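PDB 3L86: acetylglutamate kinase, which catalyses the ATP-dependent phosphorylation of N-acetyl-L-glutamate, the second step of arginine biosynthesis from glutamate. Local coordinates for residues A[244-247]-A[248-251]. Numbering follows the deposited sequence.
Sequences AGMI and PKIE. With ADP (adenosine-5'-diphosphate), chain B.
M246 and K249 sit one turn apart at the start of helix 246-258, which in this amino acid kinase fold meets the nucleotide with its N-terminal end; SD of M246 lies 4.0 Å from CD of K249. The acceptors of this first turn are taken up in order. I247 N bonds back to A244 O at 3.0 Å, and K249 N reaches G245 O in a weak bond, 3.4 Å long. From there the i to i+4 bonds are firm: I250 N donates to M246 O at 3.0 Å, arriving above the carbonyl plane, while E251 N meets I247 O almost head-on, with a C=O...N angle of 165°. P248 has no N-H to give, and its ring carbon CD packs against A244 O, as suits a proline in the first turn of a helix. Its own carbonyl O accepts from S252 OG.

On the nucleotide side, M246 sends CG anti to its backbone N (chi1 -179°), then folds at the next two torsions, so that CB, CG and the methyl CE lie over one face of the adenine, CE 3.5 Å from C2 of ADP. V215 and I266 touch the same side chain. G245, with no side chain, brings its CA to 3.5 Å from O2A of the alpha-phosphate. K249, predicted to be a transition-state stabiliser, runs extended to CD and then bends at its last two torsions, which turns the amine toward the beta-phosphate. D194 OD1 forms a salt bridge with that amine, and K42, the other predicted stabiliser, stands close by. The bond to the nucleotide runs from K249 NZ to O1B of ADP, 2.9 Å.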
ATOM      1  N   ALA A 244       5.066  13.105   9.066  1.00 14.51           N
ATOM      2  CA  ALA A 244       3.743  12.439   8.990  1.00 15.22           C
ATOM      3  C   ALA A 244       3.700  11.150   8.092  1.00 14.53           C
ATOM      4  O   ALA A 244       4.653  10.348   8.089  1.00 13.86           O
ATOM      5  CB  ALA A 244       2.588  13.487   8.569  1.00 14.28           C
ATOM      6  N   GLY A 245       2.609  10.948   7.335  1.00 14.44           N
ATOM      7  CA  GLY A 245       2.497   9.744   6.491  1.00 11.99           C
ATOM      8  C   GLY A 245       3.587   9.542   5.456  1.00 12.21           C
ATOM      9  O   GLY A 245       3.699   8.434   4.899  1.00 11.77           O
ATOM     10  N   MET A 246       4.372  10.584   5.146  1.00 10.61           N
ATOM     11  CA  MET A 246       5.429  10.426   4.130  1.00 11.33           C
ATOM     12  C   MET A 246       6.664   9.746   4.733  1.00 11.56           C
ATOM     13  O   MET A 246       7.528   9.309   3.988  1.00 10.60           O
ATOM     14  CB  MET A 246       5.806  11.734   3.405  1.00 10.46           C
ATOM     15  CG  MET A 246       6.914  11.623   2.288  1.00  9.11           C
ATOM     16  SD  MET A 246       6.442  10.640   0.810  1.00 11.64           S
ATOM     17  CE  MET A 246       5.265  11.807   0.065  1.00  6.75           C
ATOM     18  N   ILE A 247       6.689   9.648   6.072  1.00 11.54           N
ATOM     19  CA  ILE A 247       7.670   8.856   6.807  1.00 13.03           C
ATOM     20  C   ILE A 247       7.569   7.326   6.526  1.00 12.13           C
ATOM     21  O   ILE A 247       8.486   6.749   5.983  1.00 13.58           O
ATOM     22  CB  ILE A 247       7.607   9.118   8.347  1.00 11.93           C
ATOM     23  CG1 ILE A 247       7.884  10.610   8.623  1.00 15.71           C
ATOM     24  CG2 ILE A 247       8.632   8.247   9.077  1.00 16.49           C
ATOM     25  CD1 ILE A 247       8.582  10.840   9.953  1.00 20.63           C
ATOM     26  N   PRO A 248       6.476   6.684   6.897  1.00 12.71           N
ATOM     27  CA  PRO A 248       6.385   5.255   6.464  1.00 13.31           C
ATOM     28  C   PRO A 248       6.480   5.069   4.939  1.00 13.16           C
ATOM     29  O   PRO A 248       7.084   4.086   4.480  1.00 13.17           O
ATOM     30  CB  PRO A 248       5.034   4.789   7.048  1.00 13.65           C
ATOM     31  CG  PRO A 248       4.273   6.123   7.334  1.00 14.43           C
ATOM     32  CD  PRO A 248       5.271   7.164   7.599  1.00 12.89           C
ATOM     33  N   LYS A 249       5.945   6.005   4.127  1.00 12.40           N
ATOM     34  CA  LYS A 249       6.090   5.896   2.626  1.00 11.24           C
ATOM     35  C   LYS A 249       7.541   5.833   2.115  1.00 11.71           C
ATOM     36  O   LYS A 249       7.901   4.949   1.322  1.00 11.17           O
ATOM     37  CB  LYS A 249       5.279   7.017   1.890  1.00  9.64           C
ATOM     38  CG  LYS A 249       4.796   6.693   0.457  1.00  8.80           C
ATOM     39  CD  LYS A 249       3.831   7.819  -0.120  1.00  4.41           C
ATOM     40  CE  LYS A 249       2.708   8.050   0.905  1.00  4.24           C
ATOM     41  NZ  LYS A 249       1.813   6.759   0.933  1.00  5.01           N
ATOM     42  N   ILE A 250       8.390   6.770   2.558  1.00 13.23           N
ATOM     43  CA  ILE A 250       9.773   6.837   2.084  1.00 12.79           C
ATOM     44  C   ILE A 250      10.650   5.735   2.730  1.00 13.22           C
ATOM     45  O   ILE A 250      11.578   5.294   2.090  1.00 14.08           O
ATOM     46  CB  ILE A 250      10.463   8.241   2.333  1.00 14.16           C
ATOM     47  CG1 ILE A 250      11.703   8.406   1.478  1.00 13.47           C
ATOM     48  CG2 ILE A 250      10.908   8.440   3.766  1.00 12.15           C
ATOM     49  CD1 ILE A 250      11.382   8.599   0.061  1.00 16.17           C
ATOM     50  N   GLU A 251      10.361   5.293   3.950  1.00 13.95           N
ATOM     51  CA  GLU A 251      11.072   4.113   4.532  1.00 14.02           C
ATOM     52  C   GLU A 251      10.761   2.811   3.770  1.00 13.78           C
ATOM     53  O   GLU A 251      11.665   1.975   3.507  1.00 14.23           O
ATOM     54  CB  GLU A 251      10.729   3.912   6.021  1.00 14.80           C
ATOM     55  CG  GLU A 251      11.380   4.985   6.949  1.00 17.36           C
ATOM     56  CD  GLU A 251      10.940   4.894   8.392  1.00 17.28           C
ATOM     57  OE1 GLU A 251       9.896   4.314   8.714  1.00 20.22           O
ATOM     58  OE2 GLU A 251      11.659   5.436   9.247  1.00 25.87           O
TER
HETATM   59  PB  ADP B 246      -1.508   8.099   1.646  1.00 11.56           P
HETATM   60  O1B ADP B 246      -0.670   7.054   2.324  1.00  8.22           O
HETATM   61  O2B ADP B 246      -1.322   8.196   0.125  1.00 14.11           O
HETATM   62  O3B ADP B 246      -2.947   7.943   1.991  1.00 14.03           O
HETATM   63  PA  ADP B 246      -0.424  10.008   3.663  1.00 11.66           P
HETATM   64  O1A ADP B 246      -1.108  11.262   4.193  1.00  9.59           O
HETATM   65  O2A ADP B 246      -0.306   8.846   4.608  1.00 10.70           O
HETATM   66  O3A ADP B 246      -1.088   9.560   2.217  1.00 10.47           O
HETATM   67  O5' ADP B 246       1.035  10.523   3.197  1.00 10.98           O
HETATM   68  C5' ADP B 246       1.121  11.579   2.207  1.00 11.94           C
HETATM   69  C4' ADP B 246       1.292  12.942   2.942  1.00 11.70           C
HETATM   70  O4' ADP B 246       2.568  13.101   3.598  1.00 13.54           O
HETATM   71  C3' ADP B 246       1.195  14.171   2.024  1.00 10.85           C
HETATM   72  O3' ADP B 246      -0.184  14.434   1.786  1.00  8.39           O
HETATM   73  C2' ADP B 246       1.796  15.284   2.873  1.00 12.56           C
HETATM   74  O2' ADP B 246       0.727  15.841   3.628  1.00 11.32           O
HETATM   75  C1' ADP B 246       2.662  14.540   3.888  1.00 13.46           C
HETATM   76  N9  ADP B 246       4.088  14.945   3.771  1.00 13.19           N
HETATM   77  C8  ADP B 246       4.886  15.188   4.850  1.00 13.71           C
HETATM   78  N7  ADP B 246       6.142  15.496   4.429  1.00 13.61           N
HETATM   79  C5  ADP B 246       6.126  15.480   3.073  1.00 11.60           C
HETATM   80  C6  ADP B 246       7.082  15.750   2.004  1.00 11.39           C
HETATM   81  N6  ADP B 246       8.379  16.041   2.290  1.00 13.65           N
HETATM   82  N1  ADP B 246       6.683  15.603   0.710  1.00  9.89           N
HETATM   83  C2  ADP B 246       5.438  15.281   0.396  1.00  9.49           C
HETATM   84  N3  ADP B 246       4.507  15.027   1.316  1.00 12.50           N
HETATM   85  C4  ADP B 246       4.777  15.124   2.652  1.00 10.73           C